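Local coordinates for like-Sm ribonucleoprotein core (Methanococcus vannielii SB, PDB 5MKI) that probably binds RNA as an Lsm (SmAP) protein of the Sm family, assembled from seven copies, with sites for uridine monophosphate and calcium, at residues G26-R32 with L44-E50. Numbering follows the deposited sequence.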
loop_
_atom_site.group_PDB
_atom_site.type_symbol
_atom_site.label_atom_id
_atom_site.label_comp_id
_atom_site.label_asym_id
_atom_site.label_seq_id
_atom_site.Cartn_x
_atom_site.Cartn_y
_atom_site.Cartn_z
ATOM N N GLY A 26 7.065 0.358 -16.150
ATOM C CA GLY A 26 7.621 0.052 -17.455
ATOM C C GLY A 26 9.092 0.376 -17.619
ATOM O O GLY A 26 9.709 -0.101 -18.576
ATOM N N LYS A 27 9.673 1.157 -16.715
ATOM C CA LYS A 27 11.094 1.458 -16.779
ATOM C C LYS A 27 11.936 0.196 -16.618
ATOM O O LYS A 27 11.545 -0.765 -15.949
ATOM C CB LYS A 27 11.472 2.466 -15.695
ATOM C CG LYS A 27 10.862 3.844 -15.874
ATOM C CD LYS A 27 11.538 4.857 -14.955
ATOM C CE LYS A 27 10.802 6.184 -14.957
ATOM N NZ LYS A 27 9.390 6.036 -14.542
ATOM N N LEU A 28 13.107 0.215 -17.254
ATOM C CA LEU A 28 14.170 -0.761 -17.057
ATOM C C LEU A 28 15.403 -0.030 -16.549
ATOM O O LEU A 28 15.869 0.915 -17.192
ATOM C CB LEU A 28 14.515 -1.488 -18.363
ATOM C CG LEU A 28 13.800 -2.778 -18.754
ATOM C CD1 LEU A 28 12.358 -2.508 -19.182
ATOM C CD2 LEU A 28 14.589 -3.490 -19.856
ATOM N N VAL A 29 15.932 -0.458 -15.405
ATOM C CA VAL A 29 17.164 0.093 -14.852
ATOM C C VAL A 29 18.205 -1.016 -14.858
ATOM O O VAL A 29 17.981 -2.081 -14.274
ATOM C CB VAL A 29 16.972 0.652 -13.431
ATOM C CG1 VAL A 29 18.186 1.443 -13.024
ATOM C CG2 VAL A 29 15.722 1.506 -13.347
ATOM N N LYS A 30 19.338 -0.763 -15.507
ATOM C CA LYS A 30 20.395 -1.753 -15.691
ATOM C C LYS A 30 21.663 -1.250 -15.020
ATOM O O LYS A 30 22.023 -0.080 -15.183
ATOM C CB LYS A 30 20.642 -2.011 -17.185
ATOM C CG LYS A 30 21.858 -2.882 -17.485
ATOM C CD LYS A 30 22.211 -2.898 -18.978
ATOM C CE LYS A 30 23.715 -2.724 -19.211
ATOM N NZ LYS A 30 24.420 -4.002 -19.586
ATOM N N GLY A 31 22.336 -2.117 -14.270
ATOM C CA GLY A 31 23.543 -1.687 -13.581
ATOM C C GLY A 31 24.216 -2.830 -12.849
ATOM O O GLY A 31 23.762 -3.976 -12.881
ATOM N N ARG A 32 25.313 -2.490 -12.171
ATOM C CA ARG A 32 26.123 -3.453 -11.426
ATOM C C ARG A 32 25.676 -3.485 -9.962
ATOM O O ARG A 32 25.773 -2.474 -9.252
ATOM C CB ARG A 32 27.603 -3.082 -11.536
ATOM C CG ARG A 32 28.593 -4.011 -10.815
ATOM C CD ARG A 32 29.997 -3.388 -10.826
ATOM N NE ARG A 32 31.020 -4.301 -10.320
ATOM C CZ ARG A 32 31.587 -5.262 -11.048
ATOM N NH1 ARG A 32 31.227 -5.439 -12.311
ATOM N NH2 ARG A 32 32.504 -6.050 -10.512
ATOM N N LEU A 44 22.723 0.173 -7.375
ATOM C CA LEU A 44 23.242 -0.176 -8.697
ATOM C C LEU A 44 24.330 0.812 -9.102
ATOM O O LEU A 44 24.073 2.018 -9.184
ATOM C CB LEU A 44 22.136 -0.166 -9.746
ATOM C CG LEU A 44 20.965 -1.125 -9.578
ATOM C CD1 LEU A 44 19.860 -0.777 -10.564
ATOM C CD2 LEU A 44 21.463 -2.546 -9.763
ATOM N N GLU A 45 25.522 0.294 -9.390
ATOM C CA GLU A 45 26.669 1.107 -9.777
ATOM C C GLU A 45 26.747 1.235 -11.296
ATOM O O GLU A 45 26.509 0.266 -12.021
ATOM C CB GLU A 45 27.957 0.482 -9.242
ATOM C CG GLU A 45 29.177 1.357 -9.381
ATOM C CD GLU A 45 30.447 0.612 -9.052
ATOM O OE1 GLU A 45 30.864 -0.230 -9.880
ATOM O OE2 GLU A 45 31.022 0.863 -7.971
ATOM N N ASN A 46 27.087 2.434 -11.773
ATOM C CA ASN A 46 27.203 2.694 -13.212
ATOM C C ASN A 46 25.938 2.240 -13.946
ATOM O O ASN A 46 25.967 1.393 -14.846
ATOM C CB ASN A 46 28.458 2.025 -13.791
ATOM C CG ASN A 46 29.738 2.700 -13.318
ATOM O OD1 ASN A 46 29.771 3.911 -13.108
ATOM N ND2 ASN A 46 30.785 1.915 -13.128
ATOM N N ALA A 47 24.815 2.824 -13.531
ATOM C CA ALA A 47 23.503 2.350 -13.943
ATOM C C ALA A 47 22.989 3.111 -15.159
ATOM O O ALA A 47 23.345 4.264 -15.408
ATOM C CB ALA A 47 22.498 2.480 -12.791
ATOM N N LYS A 48 22.114 2.445 -15.907
ATOM C CA LYS A 48 21.557 2.976 -17.141
ATOM C C LYS A 48 20.055 2.748 -17.156
ATOM O O LYS A 48 19.591 1.645 -16.855
ATOM C CB LYS A 48 22.192 2.305 -18.369
ATOM C CG LYS A 48 23.719 2.398 -18.431
ATOM C CD LYS A 48 24.309 1.206 -19.192
ATOM C CE LYS A 48 25.817 1.345 -19.391
ATOM N NZ LYS A 48 26.567 0.058 -19.157
ATOM N N ILE A 49 19.299 3.782 -17.510
ATOM C CA ILE A 49 17.881 3.627 -17.812
ATOM C C ILE A 49 17.748 3.396 -19.310
ATOM O O ILE A 49 18.314 4.149 -20.110
ATOM C CB ILE A 49 17.074 4.861 -17.379
ATOM C CG1 ILE A 49 17.563 5.405 -16.030
ATOM C CG2 ILE A 49 15.592 4.536 -17.362
ATOM C CD1 ILE A 49 17.533 4.410 -14.901
ATOM N N GLU A 50 17.008 2.351 -19.697
ATOM C CA GLU A 50 16.760 2.131 -21.120
ATOM C C GLU A 50 15.975 3.280 -21.737
ATOM O O GLU A 50 16.020 3.466 -22.958
ATOM C CB GLU A 50 16.024 0.802 -21.341
ATOM C CG GLU A 50 14.516 0.916 -21.655
ATOM C CD GLU A 50 13.664 1.452 -20.493
ATOM O OE1 GLU A 50 12.437 1.607 -20.679
ATOM O OE2 GLU A 50 14.208 1.719 -19.399
HETATM O O HOH W 1 32.128 -2.207 -8.360
#
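Lys-30 and Lys-48 face each other as an antiparallel hydrogen-bonded pair: Lys-30 N donates to Lys-48 O at 2.8 Å, within the carbonyl plane, and Lys-48 N returns a bond to Lys-30 O at 2.6 Å. A second such pair joins Arg-32 to Glu-45: Glu-45 N reaches Arg-32 O at 2.8 Å with a nearly straight N-H...O angle of 178°, and Arg-32 N reaches Glu-45 O at 3.0 Å. Between the pairs the register slips by one residue, a beta bulge at the corner of residues 45 and 46. Val-29 and Gly-31 bond instead to Val-21 and Val-19 of strand 18-23, and Ala-47 to Phe-57. At the far end Glu-50 N donates to Leu-28 O. Glu-50 OE2 takes Leu-28 N at 2.8 Å (N-H...O 152°), but disorder and a short approach to the acceptor Leu-28 O make the carboxylate placement uncertain.

Arg-32 and Glu-45 run alongside each other, both with CG anti to the backbone N (chi1 -179° in Arg-32). Arg-32 NE stays 4.1 Å from Glu-45 OE1, beyond a salt bridge; a water accepts weakly from NE and donates to OE1. Lys-30 NZ bonds weakly to Asn-18, and Lys-48 NZ forms a salt bridge with Glu-56; both partners are known calcium ligands, though no calcium is bound to this chain. On the opposite face Val-29 CG1 meets Ile-49 CD1 at 3.6 Å. Backbone bonds thus carry this bent Sm-fold sheet around its corner. Its apolar face packs into the chain's own core on Leu-60, with Tyr-69 of a neighbouring subunit adding to it, while separate acceptors probably ease repulsion between Lys-30 NZ and Lys-48 NZ, 4.6 Å apart.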